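Local atomic coordinates of ribonucleoside-diphosphate reductase (Sulfolobus acidocaldarius DSM 639, PDB entry 6QRZ), a protein that probably acts as an R2-like ligand-binding oxidase of the ferritin-like superfamily, built around a mixed manganese/iron cofactor. Residues W57-W71 / I213-D227. Sequence-based numbering, arbitrary orientation.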
# COMPACT_ATOMS: atom_id res chain seq x y z
N TRP A 57 4.00 -13.88 0.10
CA TRP A 57 5.16 -14.54 -0.50
C TRP A 57 6.23 -13.51 -0.81
O TRP A 57 5.93 -12.39 -1.23
CB TRP A 57 4.76 -15.30 -1.78
CG TRP A 57 4.03 -14.47 -2.79
CD1 TRP A 57 2.70 -14.18 -2.81
CD2 TRP A 57 4.60 -13.82 -3.93
NE1 TRP A 57 2.40 -13.39 -3.89
CE2 TRP A 57 3.55 -13.16 -4.60
CE3 TRP A 57 5.89 -13.73 -4.46
CZ2 TRP A 57 3.75 -12.41 -5.76
CZ3 TRP A 57 6.09 -13.00 -5.61
CH2 TRP A 57 5.03 -12.35 -6.25
N ASP A 58 7.49 -13.90 -0.60
CA ASP A 58 8.62 -13.02 -0.80
C ASP A 58 9.28 -13.34 -2.13
O ASP A 58 9.74 -14.48 -2.32
CB ASP A 58 9.62 -13.16 0.34
CG ASP A 58 10.69 -12.09 0.32
OD1 ASP A 58 10.65 -11.21 -0.56
OD2 ASP A 58 11.58 -12.12 1.20
N PRO A 59 9.34 -12.40 -3.08
CA PRO A 59 10.03 -12.69 -4.35
C PRO A 59 11.50 -13.01 -4.20
O PRO A 59 12.10 -13.58 -5.12
CB PRO A 59 9.82 -11.40 -5.16
CG PRO A 59 8.61 -10.76 -4.56
CD PRO A 59 8.67 -11.10 -3.09
N ALA A 60 12.12 -12.66 -3.07
CA ALA A 60 13.53 -12.99 -2.86
C ALA A 60 13.73 -14.48 -2.65
O ALA A 60 14.76 -15.03 -3.06
CB ALA A 60 14.09 -12.20 -1.68
N LYS A 61 12.77 -15.15 -2.01
CA LYS A 61 12.87 -16.59 -1.80
C LYS A 61 12.74 -17.37 -3.11
O LYS A 61 13.18 -18.52 -3.17
CB LYS A 61 11.80 -17.06 -0.81
CG LYS A 61 12.00 -16.55 0.61
CD LYS A 61 13.22 -17.18 1.25
CE LYS A 61 13.07 -18.69 1.36
NZ LYS A 61 14.25 -19.33 2.01
N ILE A 62 12.15 -16.78 -4.14
CA ILE A 62 12.01 -17.45 -5.43
C ILE A 62 13.38 -17.49 -6.10
O ILE A 62 13.98 -16.45 -6.39
CB ILE A 62 10.98 -16.74 -6.31
CG1 ILE A 62 9.60 -16.78 -5.64
CG2 ILE A 62 10.93 -17.38 -7.69
CD1 ILE A 62 8.52 -16.07 -6.43
N ASP A 63 13.87 -18.70 -6.36
CA ASP A 63 15.19 -18.89 -6.95
C ASP A 63 15.08 -18.87 -8.47
O ASP A 63 14.28 -19.60 -9.05
CB ASP A 63 15.81 -20.21 -6.48
CG ASP A 63 17.29 -20.31 -6.80
OD1 ASP A 63 17.85 -19.34 -7.35
OD2 ASP A 63 17.89 -21.36 -6.50
N PHE A 64 15.90 -18.03 -9.11
CA PHE A 64 15.94 -17.91 -10.56
C PHE A 64 17.23 -18.47 -11.15
O PHE A 64 17.59 -18.12 -12.28
CB PHE A 64 15.76 -16.44 -10.98
CG PHE A 64 14.44 -15.85 -10.59
CD1 PHE A 64 13.37 -15.86 -11.47
CD2 PHE A 64 14.27 -15.26 -9.34
CE1 PHE A 64 12.16 -15.31 -11.11
CE2 PHE A 64 13.05 -14.70 -8.99
CZ PHE A 64 12.00 -14.73 -9.87
N SER A 65 17.93 -19.32 -10.41
CA SER A 65 19.24 -19.80 -10.85
C SER A 65 19.14 -20.80 -12.00
O SER A 65 20.12 -20.99 -12.72
CB SER A 65 20.00 -20.41 -9.68
OG SER A 65 19.29 -21.50 -9.12
N LYS A 66 17.99 -21.46 -12.17
CA LYS A 66 17.81 -22.40 -13.27
C LYS A 66 17.02 -21.81 -14.43
O LYS A 66 17.03 -22.39 -15.52
CB LYS A 66 17.11 -23.68 -12.77
CG LYS A 66 17.32 -24.89 -13.67
CD LYS A 66 16.86 -26.18 -13.01
CE LYS A 66 15.35 -26.23 -12.87
NZ LYS A 66 14.88 -27.52 -12.28
N ASP A 67 16.34 -20.68 -14.23
CA ASP A 67 15.63 -20.04 -15.34
C ASP A 67 16.61 -19.52 -16.39
O ASP A 67 16.32 -19.59 -17.59
CB ASP A 67 14.77 -18.89 -14.82
CG ASP A 67 13.75 -19.35 -13.79
OD1 ASP A 67 13.28 -20.50 -13.90
OD2 ASP A 67 13.44 -18.56 -12.88
N LYS A 68 17.76 -19.01 -15.96
CA LYS A 68 18.76 -18.53 -16.91
C LYS A 68 19.32 -19.67 -17.76
O LYS A 68 19.76 -19.43 -18.89
CB LYS A 68 19.89 -17.81 -16.16
CG LYS A 68 20.66 -18.69 -15.19
CD LYS A 68 21.69 -17.89 -14.41
CE LYS A 68 21.02 -16.90 -13.47
NZ LYS A 68 22.02 -16.18 -12.63
N GLU A 69 19.30 -20.89 -17.23
CA GLU A 69 19.73 -22.04 -18.03
C GLU A 69 18.66 -22.44 -19.04
O GLU A 69 18.98 -22.82 -20.17
CB GLU A 69 20.07 -23.22 -17.11
CG GLU A 69 21.25 -22.95 -16.18
CD GLU A 69 21.49 -24.10 -15.21
OE1 GLU A 69 20.65 -25.01 -15.14
OE2 GLU A 69 22.53 -24.08 -14.52
N ASP A 70 17.39 -22.37 -18.64
CA ASP A 70 16.30 -22.64 -19.57
C ASP A 70 16.06 -21.50 -20.54
O ASP A 70 15.43 -21.71 -21.59
CB ASP A 70 15.01 -22.94 -18.79
CG ASP A 70 15.13 -24.18 -17.92
OD1 ASP A 70 15.88 -25.10 -18.31
OD2 ASP A 70 14.49 -24.22 -16.85
N TRP A 71 16.53 -20.29 -20.22
CA TRP A 71 16.43 -19.18 -21.16
C TRP A 71 17.36 -19.37 -22.35
O TRP A 71 17.01 -19.02 -23.48
CB TRP A 71 16.73 -17.86 -20.44
CG TRP A 71 16.82 -16.67 -21.35
CD1 TRP A 71 17.96 -16.10 -21.84
CD2 TRP A 71 15.73 -15.90 -21.87
NE1 TRP A 71 17.65 -15.03 -22.64
CE2 TRP A 71 16.29 -14.88 -22.67
CE3 TRP A 71 14.34 -15.97 -21.73
CZ2 TRP A 71 15.50 -13.94 -23.33
CZ3 TRP A 71 13.56 -15.04 -22.39
CH2 TRP A 71 14.14 -14.04 -23.18
N ILE A 213 9.85 -25.65 -18.48
CA ILE A 213 10.85 -24.60 -18.43
C ILE A 213 10.40 -23.52 -17.46
O ILE A 213 9.23 -23.43 -17.09
CB ILE A 213 11.12 -23.98 -19.82
CG1 ILE A 213 9.83 -23.40 -20.40
CG2 ILE A 213 11.72 -25.01 -20.76
CD1 ILE A 213 10.02 -22.65 -21.70
N MET A 214 11.36 -22.69 -17.05
CA MET A 214 11.15 -21.55 -16.16
C MET A 214 10.44 -21.95 -14.88
O MET A 214 9.30 -21.52 -14.65
CB MET A 214 10.36 -20.46 -16.88
CG MET A 214 10.99 -19.97 -18.17
SD MET A 214 12.59 -19.18 -17.91
CE MET A 214 13.04 -18.77 -19.59
N PRO A 215 11.06 -22.76 -14.01
CA PRO A 215 10.40 -23.08 -12.74
C PRO A 215 10.33 -21.91 -11.79
O PRO A 215 9.34 -21.77 -11.05
CB PRO A 215 11.26 -24.22 -12.18
CG PRO A 215 12.61 -23.99 -12.78
CD PRO A 215 12.35 -23.46 -14.16
N GLY A 216 11.35 -21.04 -11.78
CA GLY A 216 11.31 -19.88 -10.91
C GLY A 216 10.21 -18.91 -11.28
O GLY A 216 9.50 -18.40 -10.41
N LEU A 217 10.05 -18.64 -12.58
CA LEU A 217 8.93 -17.81 -13.02
C LEU A 217 7.60 -18.52 -12.82
O LEU A 217 6.58 -17.86 -12.59
CB LEU A 217 9.12 -17.40 -14.48
CG LEU A 217 8.11 -16.39 -15.02
CD1 LEU A 217 8.20 -15.08 -14.25
CD2 LEU A 217 8.31 -16.16 -16.51
N SER A 218 7.59 -19.85 -12.91
CA SER A 218 6.37 -20.60 -12.62
C SER A 218 5.95 -20.41 -11.17
O SER A 218 4.76 -20.24 -10.87
CB SER A 218 6.57 -22.08 -12.94
OG SER A 218 6.88 -22.27 -14.31
N LYS A 219 6.92 -20.45 -10.25
CA LYS A 219 6.62 -20.12 -8.86
C LYS A 219 6.18 -18.67 -8.73
O LYS A 219 5.31 -18.34 -7.92
CB LYS A 219 7.85 -20.38 -7.98
CG LYS A 219 7.65 -20.10 -6.50
CD LYS A 219 6.66 -21.07 -5.88
CE LYS A 219 6.51 -20.83 -4.39
NZ LYS A 219 5.52 -21.76 -3.77
N THR A 220 6.76 -17.78 -9.55
CA THR A 220 6.37 -16.38 -9.53
C THR A 220 4.93 -16.20 -10.02
O THR A 220 4.13 -15.51 -9.38
CB THR A 220 7.33 -15.55 -10.38
OG1 THR A 220 8.66 -15.69 -9.87
CG2 THR A 220 6.94 -14.09 -10.36
N VAL A 221 4.59 -16.83 -11.14
CA VAL A 221 3.26 -16.66 -11.72
C VAL A 221 2.20 -17.27 -10.81
O VAL A 221 1.15 -16.66 -10.56
CB VAL A 221 3.21 -17.26 -13.14
CG1 VAL A 221 1.78 -17.28 -13.66
CG2 VAL A 221 4.11 -16.48 -14.08
N ASN A 222 2.45 -18.48 -10.30
CA ASN A 222 1.48 -19.13 -9.42
C ASN A 222 1.24 -18.31 -8.16
O ASN A 222 0.14 -18.37 -7.59
CB ASN A 222 1.96 -20.53 -9.05
CG ASN A 222 1.80 -21.52 -10.19
OD1 ASN A 222 0.84 -21.45 -10.96
ND2 ASN A 222 2.74 -22.45 -10.31
N LEU A 223 2.23 -17.54 -7.72
CA LEU A 223 2.03 -16.64 -6.59
C LEU A 223 1.40 -15.32 -7.01
O LEU A 223 0.67 -14.71 -6.22
CB LEU A 223 3.36 -16.39 -5.88
CG LEU A 223 3.97 -17.60 -5.15
CD1 LEU A 223 5.38 -17.30 -4.69
CD2 LEU A 223 3.09 -18.02 -3.98
N ILE A 224 1.65 -14.87 -8.24
CA ILE A 224 0.99 -13.67 -8.73
C ILE A 224 -0.45 -13.96 -9.12
O ILE A 224 -1.35 -13.16 -8.84
CB ILE A 224 1.80 -13.07 -9.90
CG1 ILE A 224 3.16 -12.57 -9.42
CG2 ILE A 224 1.03 -11.93 -10.55
CD1 ILE A 224 4.00 -11.93 -10.49
N ALA A 225 -0.69 -15.10 -9.78
CA ALA A 225 -2.06 -15.47 -10.11
C ALA A 225 -2.90 -15.72 -8.87
O ALA A 225 -4.11 -15.48 -8.88
CB ALA A 225 -2.06 -16.72 -11.00
N THR A 226 -2.27 -16.18 -7.78
CA THR A 226 -2.99 -16.32 -6.52
C THR A 226 -3.38 -14.96 -5.96
O THR A 226 -4.46 -14.81 -5.38
CB THR A 226 -2.14 -17.10 -5.51
OG1 THR A 226 -1.77 -18.37 -6.07
CG2 THR A 226 -2.90 -17.32 -4.22
N ASP A 227 -2.51 -13.96 -6.13
CA ASP A 227 -2.86 -12.61 -5.69
C ASP A 227 -3.99 -12.03 -6.53
O ASP A 227 -4.89 -11.37 -6.00
CB ASP A 227 -1.63 -11.71 -5.76
CG ASP A 227 -0.55 -12.11 -4.76
OD1 ASP A 227 -0.89 -12.71 -3.72
OD2 ASP A 227 0.64 -11.83 -5.02
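Asp227 OD2 is gripped by both Trp57 and His129. Trp57 NE1 donates to this oxygen (2.6 Å, N-H...O angle 144°); the oxygen lies near the indole plane and is reached on its syn side, though somewhat out of the carboxylate plane. His129, a manganese ligand, supplies the second hydrogen bond, while Asp227 OD1 forms a salt bridge with Arg230. Asp227 is thus a second-shell residue joining the tryptophan to the metal site, consistent with the Trp-Asp-His chain of R2 proteins. With Trp57 CG held between backbone N and carbonyl carbon (chi1 53°), the indole lies against helix 215-245: Leu223 CB makes a CH-pi contact over the five-membered ring, 3.5 Å from its centroid and 11° off the normal, and Ile224 CG1 approaches Trp57 CH2 at 3.7 Å. Replacing Trp57 by alanine removes the indole, which would probably leave the Asp227 carboxylate held by His129 and Arg230 alone among the partners named and Leu223 CB without the face it packs on. Ile62 CD1 makes apolar packing with Leu223 CD1 (3.8 Å) and lies 3.5 Å from Thr220 OG1, a hydroxyl that donates to Gly216 O. At the helix start Asp67 OD1 uses its syn lone pair to accept from Gly216 N (2.9 Å), and Asp70 OD2 takes a weak bond from Met214 N; both carboxylates probably suit the helix dipole. Met214 CE reaches the Trp71 ring edge, 3.8 Å from CE3. Residues 57-66 run back along helix 215-245, and helix 67-71 turns across its N-terminal end; helices 192-211 (Phe208, Tyr201) and 113-139 (Phe136, His129) also pack on it.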